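Local coordinates for protein dihydrocoumarin hydrolase, AncDHCH1 (Pseudomonas sp., PDB 6C2C) that probably hydrolyses the lactone ring of dihydrocoumarin at a two-zinc centre, as a metallo-beta-lactamase superfamily enzyme apparently related to methyl-parathion hydrolase, at residues Tyr267-Ala271 with Ala272-Phe276; Ile228-Ala231 with Ala232-Phe235; Ile282-Gly286 with Lys287-Phe291; Ser59-Lys62 with Ala63-Thr67; Asp192-Pro195 with Gly196-Ala199. All blocks are in the same frame, centred on the assembly; numbering follows the deposited sequence.

Interaction 1: residues Tyr267-Ala271 with Ala272-Phe276; sequences YLIGA and AHLSF. With ZN (zinc ion), chain C.
Leu274 folds back over Ala271 and Ile269 at a type I beta turn, Ala271 to Leu274, which follows strand 268-270 of the metallo-beta-lactamase fold and delivers the zinc ligand His273. The turn is closed by a weak hydrogen bond from Leu274 N to Ala271 O, 3.3 Å. Asn70 ND2 also donates to Ala271 O, tying the turn to strand 65-75.

Leucine suits the fourth position because its branched end reaches back to the strand. Its CG stands anti to the carbonyl carbon (chi1 -68°), and the next torsion is extended, which carries CD1 to 3.6 Å from Ala271 CB. The same methyl, Leu274 CD1, meets Ile269 CD1 at 3.8 Å, the two side chains crossing at about a right angle. In Ile269, CG1 is wedged between the backbone N and the carbonyl carbon (chi1 63°), and a second torsion near 96° directs CD1 to the turn. Ala271 is small enough to let Leu274 lie close to the backbone.

His273 leaves the turn with its CB directed away from strand 268-270. Its ring has the CB of Ala272 over the centre of one face, 4.1 Å above the plane. Ser68 O holds ND1 by a hydrogen bond, a second-shell grip that fixes the ring's rotation and leaves the other nitrogen for the metal. Asp123, His124 and Asp226 complete the protein ligands of this zinc, which also binds a water at 1.9 Å, while His273 NE2 coordinates the ion at 2.2 Å.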
loop_
_atom_site.group_PDB
_atom_site.type_symbol
_atom_site.label_atom_id
_atom_site.label_comp_id
_atom_site.label_asym_id
_atom_site.label_seq_id
_atom_site.Cartn_x
_atom_site.Cartn_y
_atom_site.Cartn_z
ATOM N N TYR A 267 2.367 -18.338 -4.537
ATOM C CA TYR A 267 1.372 -17.387 -5.055
ATOM C C TYR A 267 1.918 -15.957 -5.091
ATOM O O TYR A 267 3.019 -15.663 -4.631
ATOM C CB TYR A 267 0.108 -17.457 -4.207
ATOM C CG TYR A 267 0.350 -17.296 -2.706
ATOM C CD1 TYR A 267 0.570 -16.021 -2.181
ATOM C CD2 TYR A 267 0.318 -18.401 -1.837
ATOM C CE1 TYR A 267 0.789 -15.847 -0.830
ATOM C CE2 TYR A 267 0.528 -18.225 -0.457
ATOM C CZ TYR A 267 0.747 -16.957 0.018
ATOM O OH TYR A 267 0.926 -16.778 1.384
ATOM N N LEU A 268 1.134 -15.051 -5.708
ATOM C CA LEU A 268 1.563 -13.654 -5.866
ATOM C C LEU A 268 1.312 -12.874 -4.603
ATOM O O LEU A 268 0.343 -13.136 -3.888
ATOM C CB LEU A 268 0.791 -13.012 -7.016
ATOM C CG LEU A 268 1.237 -13.520 -8.391
ATOM C CD1 LEU A 268 0.131 -13.056 -9.349
ATOM C CD2 LEU A 268 2.575 -12.930 -8.788
ATOM N N ILE A 269 2.177 -11.901 -4.355
ATOM C CA ILE A 269 1.968 -10.893 -3.322
ATOM C C ILE A 269 1.955 -9.518 -4.003
ATOM O O ILE A 269 2.495 -9.311 -5.106
ATOM C CB ILE A 269 3.005 -10.931 -2.171
ATOM C CG1 ILE A 269 4.412 -10.628 -2.656
ATOM C CG2 ILE A 269 3.014 -12.319 -1.540
ATOM C CD1 ILE A 269 4.804 -9.251 -2.488
ATOM N N GLY A 270 1.252 -8.586 -3.356
ATOM C CA GLY A 270 1.323 -7.183 -3.711
ATOM C C GLY A 270 1.532 -6.398 -2.437
ATOM O O GLY A 270 0.876 -6.657 -1.416
ATOM N N ALA A 271 2.436 -5.442 -2.485
ATOM C CA ALA A 271 2.758 -4.712 -1.268
ATOM C C ALA A 271 2.861 -3.206 -1.544
ATOM O O ALA A 271 3.439 -2.785 -2.549
ATOM C CB ALA A 271 4.069 -5.242 -0.711
ATOM N N ALA A 272 2.309 -2.392 -0.605
ATOM C CA ALA A 272 2.150 -0.934 -0.758
ATOM C C ALA A 272 3.458 -0.186 -1.008
ATOM O O ALA A 272 3.432 0.852 -1.693
ATOM C CB ALA A 272 1.501 -0.335 0.503
ATOM N N HIS A 273 4.609 -0.714 -0.514
ATOM C CA HIS A 273 5.869 0.034 -0.612
ATOM C C HIS A 273 6.956 -0.751 -1.330
ATOM O O HIS A 273 8.139 -0.419 -1.214
ATOM C CB HIS A 273 6.355 0.509 0.789
ATOM C CG HIS A 273 5.337 1.429 1.434
ATOM N ND1 HIS A 273 4.769 2.496 0.771
ATOM C CD2 HIS A 273 4.747 1.369 2.638
ATOM C CE1 HIS A 273 3.870 3.083 1.559
ATOM N NE2 HIS A 273 3.843 2.421 2.688
ATOM N N LEU A 274 6.582 -1.755 -2.122
ATOM C CA LEU A 274 7.513 -2.338 -3.095
ATOM C C LEU A 274 7.401 -1.507 -4.385
ATOM O O LEU A 274 6.329 -0.979 -4.713
ATOM C CB LEU A 274 7.138 -3.794 -3.398
ATOM C CG LEU A 274 7.355 -4.720 -2.206
ATOM C CD1 LEU A 274 7.034 -6.134 -2.582
ATOM C CD2 LEU A 274 8.845 -4.601 -1.738
ATOM N N SER A 275 8.531 -1.361 -5.076
ATOM C CA SER A 275 8.583 -0.535 -6.279
ATOM C C SER A 275 7.414 -0.848 -7.220
ATOM O O SER A 275 7.198 -2.009 -7.579
ATOM C CB SER A 275 9.939 -0.824 -6.956
ATOM O OG SER A 275 10.129 -0.129 -8.186
ATOM N N PHE A 276 6.681 0.188 -7.600
ATOM C CA PHE A 276 5.459 0.026 -8.372
ATOM C C PHE A 276 5.699 -0.869 -9.589
ATOM O O PHE A 276 6.676 -0.652 -10.329
ATOM C CB PHE A 276 4.946 1.404 -8.823
ATOM C CG PHE A 276 3.652 1.310 -9.586
ATOM C CD1 PHE A 276 2.437 1.104 -8.917
ATOM C CD2 PHE A 276 3.657 1.331 -11.013
ATOM C CE1 PHE A 276 1.242 0.942 -9.612
ATOM C CE2 PHE A 276 2.429 1.217 -11.712
ATOM C CZ PHE A 276 1.236 0.985 -11.004
HETATM ZN ZN ZN C . 2.390 2.802 4.264
HETATM O O HOH W 1 2.224 3.588 5.942
#

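Interaction 2: residues Ile228-Ala231 with Ala232-Phe235; sequences IHVA and AVQF
Ile228 CG1 lies against Gln234 OE1, the two side chains running in opposite senses, where the chain enters the short helix 231-234 of the metallo-beta-lactamase fold, with Val230 at its N-cap. The CD1 methyl of Ile228 is the bump and the ring of Phe235 the surface that receives it: CD1 sits 3.8 Å from the ring centroid and only 4° off the normal, a CH-pi contact. Beside it, Ala231 CB packs against Phe235 CE2 at 3.6 Å, a close contact that small alanine permits. Val230 CG1 and Val233 CG2 meet at 4.0 Å, bridging the first turn.

Glutamine serves as both filler and polar clasp. Its chain, extended beyond CG, brings OE1 into the bend of the backbone, where it accepts from His229 N and Val230 N. The first donor lies in the carbonyl plane; the second is tilted 29° from it. Val230 O in turn accepts from the N atoms of both Val233 and Gln234. Val240 O holds Gln234 NE2, fixing the amide's flip. A water joins this amide to the histidine ring near the zinc site, 3.0 Å from Gln234 NE2 and, in the ring plane, 2.7 Å from His229 ND1.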
loop_
_atom_site.group_PDB
_atom_site.type_symbol
_atom_site.label_atom_id
_atom_site.label_comp_id
_atom_site.label_asym_id
_atom_site.label_seq_id
_atom_site.Cartn_x
_atom_site.Cartn_y
_atom_site.Cartn_z
ATOM N N ILE A 228 6.274 -4.753 4.530
ATOM C CA ILE A 228 7.646 -4.459 4.123
ATOM C C ILE A 228 7.719 -2.990 3.717
ATOM O O ILE A 228 6.746 -2.428 3.207
ATOM C CB ILE A 228 8.094 -5.420 3.006
ATOM C CG1 ILE A 228 9.558 -5.179 2.559
ATOM C CG2 ILE A 228 7.181 -5.275 1.825
ATOM C CD1 ILE A 228 10.295 -6.479 2.095
ATOM N N HIS A 229 8.871 -2.334 3.995
ATOM C CA HIS A 229 9.098 -0.982 3.538
ATOM C C HIS A 229 10.309 -0.826 2.651
ATOM O O HIS A 229 10.334 0.103 1.833
ATOM C CB HIS A 229 9.283 0.017 4.695
ATOM C CG HIS A 229 8.024 0.258 5.463
ATOM N ND1 HIS A 229 7.516 -0.679 6.348
ATOM C CD2 HIS A 229 7.159 1.301 5.456
ATOM C CE1 HIS A 229 6.400 -0.203 6.865
ATOM N NE2 HIS A 229 6.172 1.005 6.373
ATOM N N VAL A 230 11.326 -1.661 2.826
ATOM C CA VAL A 230 12.623 -1.448 2.171
ATOM C C VAL A 230 13.032 -2.809 1.624
ATOM O O VAL A 230 13.693 -3.606 2.307
ATOM C CB VAL A 230 13.672 -0.880 3.124
ATOM C CG1 VAL A 230 14.929 -0.585 2.307
ATOM C CG2 VAL A 230 13.167 0.389 3.790
ATOM N N ALA A 231 12.605 -3.107 0.373
ATOM C CA ALA A 231 12.938 -4.388 -0.240
ATOM C C ALA A 231 14.433 -4.709 -0.144
ATOM O O ALA A 231 14.789 -5.857 0.153
ATOM C CB ALA A 231 12.526 -4.405 -1.729
ATOM N N ALA A 232 15.287 -3.707 -0.355
ATOM C CA ALA A 232 16.734 -3.952 -0.455
ATOM C C ALA A 232 17.368 -4.352 0.872
ATOM O O ALA A 232 18.537 -4.747 0.861
ATOM C CB ALA A 232 17.450 -2.707 -0.996
ATOM N N VAL A 233 16.643 -4.222 1.984
ATOM C CA VAL A 233 17.068 -4.655 3.325
ATOM C C VAL A 233 16.250 -5.841 3.797
ATOM O O VAL A 233 16.792 -6.862 4.261
ATOM C CB VAL A 233 16.951 -3.490 4.337
ATOM C CG1 VAL A 233 17.114 -4.025 5.771
ATOM C CG2 VAL A 233 18.001 -2.393 4.104
ATOM N N GLN A 234 14.926 -5.744 3.664
ATOM C CA GLN A 234 14.054 -6.624 4.416
ATOM C C GLN A 234 13.746 -7.958 3.746
ATOM O O GLN A 234 13.234 -8.846 4.424
ATOM C CB GLN A 234 12.749 -5.883 4.759
ATOM C CG GLN A 234 12.987 -4.787 5.775
ATOM C CD GLN A 234 11.734 -4.013 5.989
ATOM O OE1 GLN A 234 11.164 -3.525 5.028
ATOM N NE2 GLN A 234 11.223 -4.002 7.221
ATOM N N PHE A 235 14.080 -8.159 2.458
ATOM C CA PHE A 235 13.969 -9.499 1.914
ATOM C C PHE A 235 15.162 -10.358 2.339
ATOM O O PHE A 235 14.975 -11.515 2.724
ATOM C CB PHE A 235 13.877 -9.442 0.371
ATOM C CG PHE A 235 12.507 -9.071 -0.164
ATOM C CD1 PHE A 235 11.399 -9.824 0.151
ATOM C CD2 PHE A 235 12.370 -8.015 -1.078
ATOM C CE1 PHE A 235 10.117 -9.497 -0.395
ATOM C CE2 PHE A 235 11.046 -7.690 -1.615
ATOM C CZ PHE A 235 9.975 -8.446 -1.271
HETATM O O HOH W 2 8.419 -3.014 7.378
#

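Interaction 3: residues Ile282-Gly286 with Lys287-Phe291; sequences IRADG and KGYRF
Strands 282-285 and 288-291 form a beta hairpin, their short axes antiparallel with a twist (142° between directions) and 4.2 Å apart at closest approach. Arg283 and Arg290 are a hydrogen-bonded pair, with Arg290 N to Arg283 O at 2.8 Å and Arg283 N to Arg290 O at 3.1 Å. Asp285 and Gly288 make the second such pair and close a type II' turn. Gly286 takes the first corner with positive phi, where a side chain would clash with the next nitrogen, so glycine fits. A water donates to both Gly286 O and Gly288 O, bracing the turn.

On the face carrying the arginines, the two long chains run alongside each other in the same direction. Arg283 NH1 lies 3.0 Å above the plane of the Arg290 guanidinium, over its centre, and the two planes are 49° apart. These like charges come within 3.2 Å between Arg283 NH1 and Arg290 NH2, a proximity more tolerable on an exposed face, where solvent can screen it. The chains differ at the start, Arg283 placing CG between its N and carbonyl carbon (chi1 87°) and Arg290 swinging CG opposite its N; both then bend at chi3.

Ile282 and Phe291 share the opposite face, packing toward the interior, while Tyr289 leans toward helix 248-265. The tyrosine ring meets Phe259 edge-to-face, and Ile282 also touches that phenylalanine. Beta-branched isoleucine offers two separate surfaces here: CG1 approaches the edge of the Phe291 ring, and the other branch rests at a slant against the tyrosine, with Ile282 CG2 3.7 Å from Tyr289 CD1.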
loop_
_atom_site.group_PDB
_atom_site.type_symbol
_atom_site.label_atom_id
_atom_site.label_comp_id
_atom_site.label_asym_id
_atom_site.label_seq_id
_atom_site.Cartn_x
_atom_site.Cartn_y
_atom_site.Cartn_z
ATOM N N ILE A 282 7.594 -14.775 -4.283
ATOM C CA ILE A 282 8.657 -14.834 -3.283
ATOM C C ILE A 282 9.221 -16.249 -3.253
ATOM O O ILE A 282 8.465 -17.228 -3.271
ATOM C CB ILE A 282 8.106 -14.411 -1.903
ATOM C CG1 ILE A 282 7.838 -12.917 -1.920
ATOM C CG2 ILE A 282 9.115 -14.671 -0.816
ATOM C CD1 ILE A 282 7.370 -12.372 -0.514
ATOM N N ARG A 283 10.541 -16.369 -3.288
ATOM C CA ARG A 283 11.119 -17.690 -3.056
ATOM C C ARG A 283 12.139 -17.574 -1.926
ATOM O O ARG A 283 12.737 -16.508 -1.699
ATOM C CB ARG A 283 11.722 -18.294 -4.338
ATOM C CG ARG A 283 13.148 -17.937 -4.650
ATOM C CD ARG A 283 13.683 -18.856 -5.801
ATOM N NE ARG A 283 13.206 -18.344 -7.078
ATOM C CZ ARG A 283 13.984 -17.890 -8.059
ATOM N NH1 ARG A 283 15.311 -17.946 -7.961
ATOM N NH2 ARG A 283 13.424 -17.405 -9.158
ATOM N N ALA A 284 12.289 -18.683 -1.188
ATOM C CA ALA A 284 13.318 -18.748 -0.161
ATOM C C ALA A 284 14.705 -18.564 -0.768
ATOM O O ALA A 284 14.978 -18.960 -1.905
ATOM C CB ALA A 284 13.221 -20.084 0.589
ATOM N N ASP A 285 15.587 -17.924 -0.014
ATOM C CA ASP A 285 16.948 -17.676 -0.505
ATOM C C ASP A 285 17.853 -17.685 0.727
ATOM O O ASP A 285 18.097 -16.650 1.350
ATOM C CB ASP A 285 17.069 -16.380 -1.287
ATOM C CG ASP A 285 18.449 -16.208 -1.917
ATOM O OD1 ASP A 285 19.328 -17.055 -1.612
ATOM O OD2 ASP A 285 18.633 -15.251 -2.717
ATOM N N GLY A 286 18.329 -18.870 1.075
ATOM C CA GLY A 286 19.173 -18.973 2.252
ATOM C C GLY A 286 18.405 -18.567 3.482
ATOM O O GLY A 286 17.302 -19.055 3.753
ATOM N N LYS A 287 18.985 -17.645 4.244
ATOM C CA LYS A 287 18.329 -17.206 5.465
ATOM C C LYS A 287 17.227 -16.194 5.193
ATOM O O LYS A 287 16.460 -15.888 6.105
ATOM C CB LYS A 287 19.371 -16.631 6.435
ATOM C CG LYS A 287 20.443 -17.656 6.844
ATOM C CD LYS A 287 21.575 -17.050 7.687
ATOM C CE LYS A 287 21.508 -17.483 9.156
ATOM N NZ LYS A 287 21.837 -16.355 10.088
ATOM N N GLY A 288 17.107 -15.719 3.946
ATOM C CA GLY A 288 16.156 -14.689 3.585
ATOM C C GLY A 288 15.289 -15.119 2.410
ATOM O O GLY A 288 14.966 -16.295 2.245
ATOM N N TYR A 289 14.909 -14.125 1.600
ATOM C CA TYR A 289 13.936 -14.290 0.515
ATOM C C TYR A 289 14.373 -13.484 -0.695
ATOM O O TYR A 289 15.084 -12.487 -0.593
ATOM C CB TYR A 289 12.504 -13.855 0.966
ATOM C CG TYR A 289 12.006 -14.761 2.066
ATOM C CD1 TYR A 289 11.393 -15.966 1.764
ATOM C CD2 TYR A 289 12.241 -14.442 3.417
ATOM C CE1 TYR A 289 10.978 -16.860 2.785
ATOM C CE2 TYR A 289 11.825 -15.314 4.446
ATOM C CZ TYR A 289 11.226 -16.521 4.135
ATOM O OH TYR A 289 10.814 -17.386 5.147
ATOM N N ARG A 290 13.883 -13.912 -1.834
ATOM C CA ARG A 290 14.124 -13.251 -3.086
ATOM C C ARG A 290 12.770 -12.868 -3.693
ATOM O O ARG A 290 11.934 -13.690 -3.743
ATOM C CB ARG A 290 14.872 -14.182 -4.032
ATOM C CG ARG A 290 15.096 -13.683 -5.427
ATOM C CD ARG A 290 16.217 -14.398 -6.175
ATOM N NE ARG A 290 15.907 -14.560 -7.589
ATOM C CZ ARG A 290 16.642 -15.246 -8.457
ATOM N NH1 ARG A 290 16.252 -15.373 -9.712
ATOM N NH2 ARG A 290 17.743 -15.831 -8.046
ATOM N N PHE A 291 12.595 -11.614 -4.103
ATOM C CA PHE A 291 11.371 -11.183 -4.784
ATOM C C PHE A 291 11.537 -11.377 -6.289
ATOM O O PHE A 291 12.595 -11.063 -6.854
ATOM C CB PHE A 291 11.092 -9.726 -4.441
ATOM C CG PHE A 291 9.821 -9.194 -4.998
ATOM C CD1 PHE A 291 8.586 -9.634 -4.569
ATOM C CD2 PHE A 291 9.886 -8.180 -5.931
ATOM C CE1 PHE A 291 7.402 -9.052 -5.119
ATOM C CE2 PHE A 291 8.738 -7.601 -6.469
ATOM C CZ PHE A 291 7.487 -8.026 -6.034
HETATM O O HOH W 3 14.582 -18.396 3.924
#

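Interaction 4: residues Ser59-Lys62 with Ala63-Thr67; sequences SFLK and APLET
A Schellman motif ends helix 49-58, and the link that follows leads into strand 65-75, a strand of the six-stranded sheet of the metallo-beta-lactamase fold; across this link Leu61 touches Leu65. Phe60 is the C-prime residue of the motif, with positive phi: its N bonds to Ala57 O, and Leu61 N reaches back to Leu56 O.

From there the chain runs extended, and the two leucines approach from either end of the link. Leu65 CD1 is the meeting point, 4.1 Å from Leu61 CD2 and 4.2 Å from Leu61 CD1, so one methyl rests against the fork of the other side chain. Leu65 reaches it because its first torsion is extended (chi1 -167°) and the branch then turns back along the link. Both leucines also touch Leu56, so the pair extends an apolar patch of the helix, and Leu61 reaches Ala232 of helix 231-234 as well. Leucine suits both places, its branched apolar end letting each touch the other and the helix together.

A cis peptide bond precedes Pro64, the residue type that most readily accepts one, and bends the chain into the strand. On the solvent side Lys62 reaches outward, nearly straight, and bends only at its last torsion (chi4 -55°). Its ammonium is thereby joined to the backbone through a water, 2.8 Å from Lys62 NZ and 2.6 Å from Ala63 O.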
loop_
_atom_site.group_PDB
_atom_site.type_symbol
_atom_site.label_atom_id
_atom_site.label_comp_id
_atom_site.label_asym_id
_atom_site.label_seq_id
_atom_site.Cartn_x
_atom_site.Cartn_y
_atom_site.Cartn_z
ATOM N N SER A 59 22.096 -3.134 -3.928
ATOM C CA SER A 59 21.009 -3.045 -4.890
ATOM C C SER A 59 21.066 -1.738 -5.675
ATOM O O SER A 59 20.064 -1.341 -6.282
ATOM C CB SER A 59 19.647 -3.185 -4.185
ATOM O OG SER A 59 19.417 -4.502 -3.713
ATOM N N PHE A 60 22.210 -1.039 -5.628
ATOM C CA PHE A 60 22.458 0.178 -6.411
ATOM C C PHE A 60 21.497 1.286 -6.028
ATOM O O PHE A 60 21.010 2.043 -6.871
ATOM C CB PHE A 60 22.393 -0.118 -7.906
ATOM C CG PHE A 60 23.193 -1.323 -8.272
ATOM C CD1 PHE A 60 24.539 -1.187 -8.537
ATOM C CD2 PHE A 60 22.633 -2.588 -8.272
ATOM C CE1 PHE A 60 25.311 -2.275 -8.843
ATOM C CE2 PHE A 60 23.408 -3.713 -8.582
ATOM C CZ PHE A 60 24.766 -3.545 -8.874
ATOM N N LEU A 61 21.221 1.364 -4.733
ATOM C CA LEU A 61 20.374 2.379 -4.141
ATOM C C LEU A 61 21.156 3.136 -3.074
ATOM O O LEU A 61 22.207 2.695 -2.589
ATOM C CB LEU A 61 19.108 1.757 -3.512
ATOM C CG LEU A 61 18.223 0.947 -4.450
ATOM C CD1 LEU A 61 17.216 0.114 -3.682
ATOM C CD2 LEU A 61 17.535 1.856 -5.462
ATOM N N LYS A 62 20.585 4.248 -2.669
ATOM C CA LYS A 62 21.127 5.075 -1.608
ATOM C C LYS A 62 20.024 5.862 -0.952
ATOM O O LYS A 62 19.014 6.086 -1.551
ATOM C CB LYS A 62 22.213 6.012 -2.116
ATOM C CG LYS A 62 23.143 6.565 -1.033
ATOM C CD LYS A 62 24.194 7.476 -1.638
ATOM C CE LYS A 62 25.366 7.795 -0.693
ATOM N NZ LYS A 62 24.996 8.360 0.632
ATOM N N ALA A 63 20.211 6.194 0.299
ATOM C CA ALA A 63 19.252 6.999 1.043
ATOM C C ALA A 63 19.459 8.484 0.768
ATOM O O ALA A 63 20.574 8.900 0.645
ATOM C CB ALA A 63 19.300 6.733 2.508
ATOM N N PRO A 64 18.408 9.275 0.693
ATOM C CA PRO A 64 16.996 8.933 0.814
ATOM C C PRO A 64 16.487 8.155 -0.398
ATOM O O PRO A 64 16.934 8.306 -1.489
ATOM C CB PRO A 64 16.325 10.260 1.004
ATOM C CG PRO A 64 17.244 11.256 0.529
ATOM C CD PRO A 64 18.593 10.723 0.587
ATOM N N LEU A 65 15.647 7.205 -0.065
ATOM C CA LEU A 65 15.153 6.272 -0.995
ATOM C C LEU A 65 13.760 6.609 -1.470
ATOM O O LEU A 65 12.846 6.759 -0.714
ATOM C CB LEU A 65 15.122 4.917 -0.312
ATOM C CG LEU A 65 14.912 3.655 -1.109
ATOM C CD1 LEU A 65 15.595 3.745 -2.437
ATOM C CD2 LEU A 65 15.351 2.419 -0.341
ATOM N N GLU A 66 13.656 6.734 -2.760
ATOM C CA GLU A 66 12.349 7.004 -3.368
ATOM C C GLU A 66 11.482 5.758 -3.240
ATOM O O GLU A 66 11.780 4.708 -3.824
ATOM C CB GLU A 66 12.554 7.385 -4.830
ATOM C CG GLU A 66 11.253 7.735 -5.543
ATOM C CD GLU A 66 11.450 8.323 -6.949
ATOM O OE1 GLU A 66 12.596 8.276 -7.505
ATOM O OE2 GLU A 66 10.462 8.861 -7.492
ATOM N N THR A 67 10.395 5.879 -2.483
ATOM C CA THR A 67 9.573 4.747 -2.097
ATOM C C THR A 67 8.207 4.872 -2.742
ATOM O O THR A 67 7.561 5.921 -2.629
ATOM C CB THR A 67 9.469 4.701 -0.568
ATOM O OG1 THR A 67 10.806 4.600 -0.053
ATOM C CG2 THR A 67 8.708 3.486 -0.097
HETATM O O HOH W 4 22.674 8.548 2.197
#

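Interaction 5: residues Asp192-Pro195 with Gly196-Ala199; sequences DLVP and GIKA
Leu193 lies against the strand that follows it, and its side chain can be traced outward. Leu193 CB sits 3.4 Å from Ile197 O. Leu193 CG, set beside its own N (chi1 -62°), passes over the backbone at 3.9 Å from Ala199 N. At the tip, Leu193 CD1 comes 3.8 Å from Ala199 N and 4.0 Å from Ala199 CB, a small partner that lets the branched end settle close. Tyr116, Tyr212 and Phe187 also touch this leucine.

Its backbone takes part in a classic beta bulge: Leu193 N and, more weakly, Val194 N both donate to Ile197 O, so two residues of strand 191-194 face one of strand 197-201. The hairpin closes through a type II turn, with Ile197 N to Val194 O at 2.9 Å. Pro195 fits the first corner with its fixed phi, and Gly196 the second, where positive phi would jam a side chain against Pro195 O.

Val194 and Ile197 lie side by side on the buried face toward Tyr116, Val194 CG2 against Ile197 CD1 at 3.9 Å. On the exposed face Asp192 runs alongside Lys198, but the charged ends do not pair: Asp192 OD1 rests 3.6 Å from the aliphatic Lys198 CE and 4.8 Å from Lys198 NZ.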
loop_
_atom_site.group_PDB
_atom_site.type_symbol
_atom_site.label_atom_id
_atom_site.label_comp_id
_atom_site.label_asym_id
_atom_site.label_seq_id
_atom_site.Cartn_x
_atom_site.Cartn_y
_atom_site.Cartn_z
ATOM N N ASP A 192 -14.436 -13.083 5.971
ATOM C CA ASP A 192 -14.764 -13.186 4.554
ATOM C C ASP A 192 -15.382 -11.811 4.263
ATOM O O ASP A 192 -16.213 -11.341 5.040
ATOM C CB ASP A 192 -15.777 -14.297 4.305
ATOM C CG ASP A 192 -15.167 -15.680 4.425
ATOM O OD1 ASP A 192 -13.937 -15.773 4.627
ATOM O OD2 ASP A 192 -15.915 -16.674 4.317
ATOM N N LEU A 193 -14.993 -11.161 3.167
ATOM C CA LEU A 193 -15.491 -9.830 2.884
ATOM C C LEU A 193 -16.486 -9.842 1.734
ATOM O O LEU A 193 -17.646 -9.415 1.895
ATOM C CB LEU A 193 -14.328 -8.858 2.572
ATOM C CG LEU A 193 -13.389 -8.737 3.785
ATOM C CD1 LEU A 193 -12.177 -7.850 3.390
ATOM C CD2 LEU A 193 -14.113 -8.090 4.962
ATOM N N VAL A 194 -16.044 -10.307 0.572
ATOM C CA VAL A 194 -16.922 -10.576 -0.572
ATOM C C VAL A 194 -16.382 -11.841 -1.207
ATOM O O VAL A 194 -15.249 -12.241 -0.918
ATOM C CB VAL A 194 -16.934 -9.423 -1.601
ATOM C CG1 VAL A 194 -17.602 -8.132 -1.047
ATOM C CG2 VAL A 194 -15.510 -9.169 -2.181
ATOM N N PRO A 195 -17.187 -12.540 -1.995
ATOM C CA PRO A 195 -16.670 -13.744 -2.654
ATOM C C PRO A 195 -15.363 -13.433 -3.369
ATOM O O PRO A 195 -15.284 -12.480 -4.150
ATOM C CB PRO A 195 -17.808 -14.114 -3.624
ATOM C CG PRO A 195 -19.074 -13.652 -2.880
ATOM C CD PRO A 195 -18.619 -12.313 -2.276
ATOM N N GLY A 196 -14.339 -14.200 -3.044
ATOM C CA GLY A 196 -13.025 -14.001 -3.638
ATOM C C GLY A 196 -12.053 -13.121 -2.853
ATOM O O GLY A 196 -10.886 -13.046 -3.241
ATOM N N ILE A 197 -12.493 -12.415 -1.802
ATOM C CA ILE A 197 -11.576 -11.541 -1.024
ATOM C C ILE A 197 -11.843 -11.732 0.477
ATOM O O ILE A 197 -12.975 -11.536 0.969
ATOM C CB ILE A 197 -11.718 -10.051 -1.395
ATOM C CG1 ILE A 197 -11.648 -9.885 -2.919
ATOM C CG2 ILE A 197 -10.621 -9.259 -0.712
ATOM C CD1 ILE A 197 -11.852 -8.417 -3.328
ATOM N N LYS A 198 -10.762 -11.991 1.221
ATOM C CA LYS A 198 -10.825 -12.171 2.669
ATOM C C LYS A 198 -9.811 -11.273 3.342
ATOM O O LYS A 198 -8.771 -10.918 2.766
ATOM C CB LYS A 198 -10.499 -13.613 3.111
ATOM C CG LYS A 198 -11.264 -14.698 2.365
ATOM C CD LYS A 198 -10.804 -16.076 2.834
ATOM C CE LYS A 198 -11.706 -17.138 2.158
ATOM N NZ LYS A 198 -11.021 -18.467 1.965
ATOM N N ALA A 199 -10.197 -10.836 4.539
ATOM C CA ALA A 199 -9.289 -10.175 5.454
ATOM C C ALA A 199 -8.547 -11.221 6.261
ATOM O O ALA A 199 -9.156 -12.185 6.758
ATOM C CB ALA A 199 -10.072 -9.307 6.432
#

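From the N terminus the contacts follow in series, none nesting or crossing: interaction 4, then 5, 2, 1 and 3. Interaction 4 leads from helix 49-58 into the first large sheet; interaction 5 closes a hairpin at the outer edge of the second, whose opposite edge is the hairpin of interaction 3. Interaction 2 touches three others: interaction 4 through Ala232 and Leu61, interaction 1 through Ala231 and Leu274, and interaction 3 through a probable hydrogen bond from Tyr289 N to Phe235 O. Strand 268-270 of interaction 1 lies next to strand 279-285 of interaction 3 in the same sheet. Interaction 5 stands apart, its centre about 35 Å from that of interaction 4.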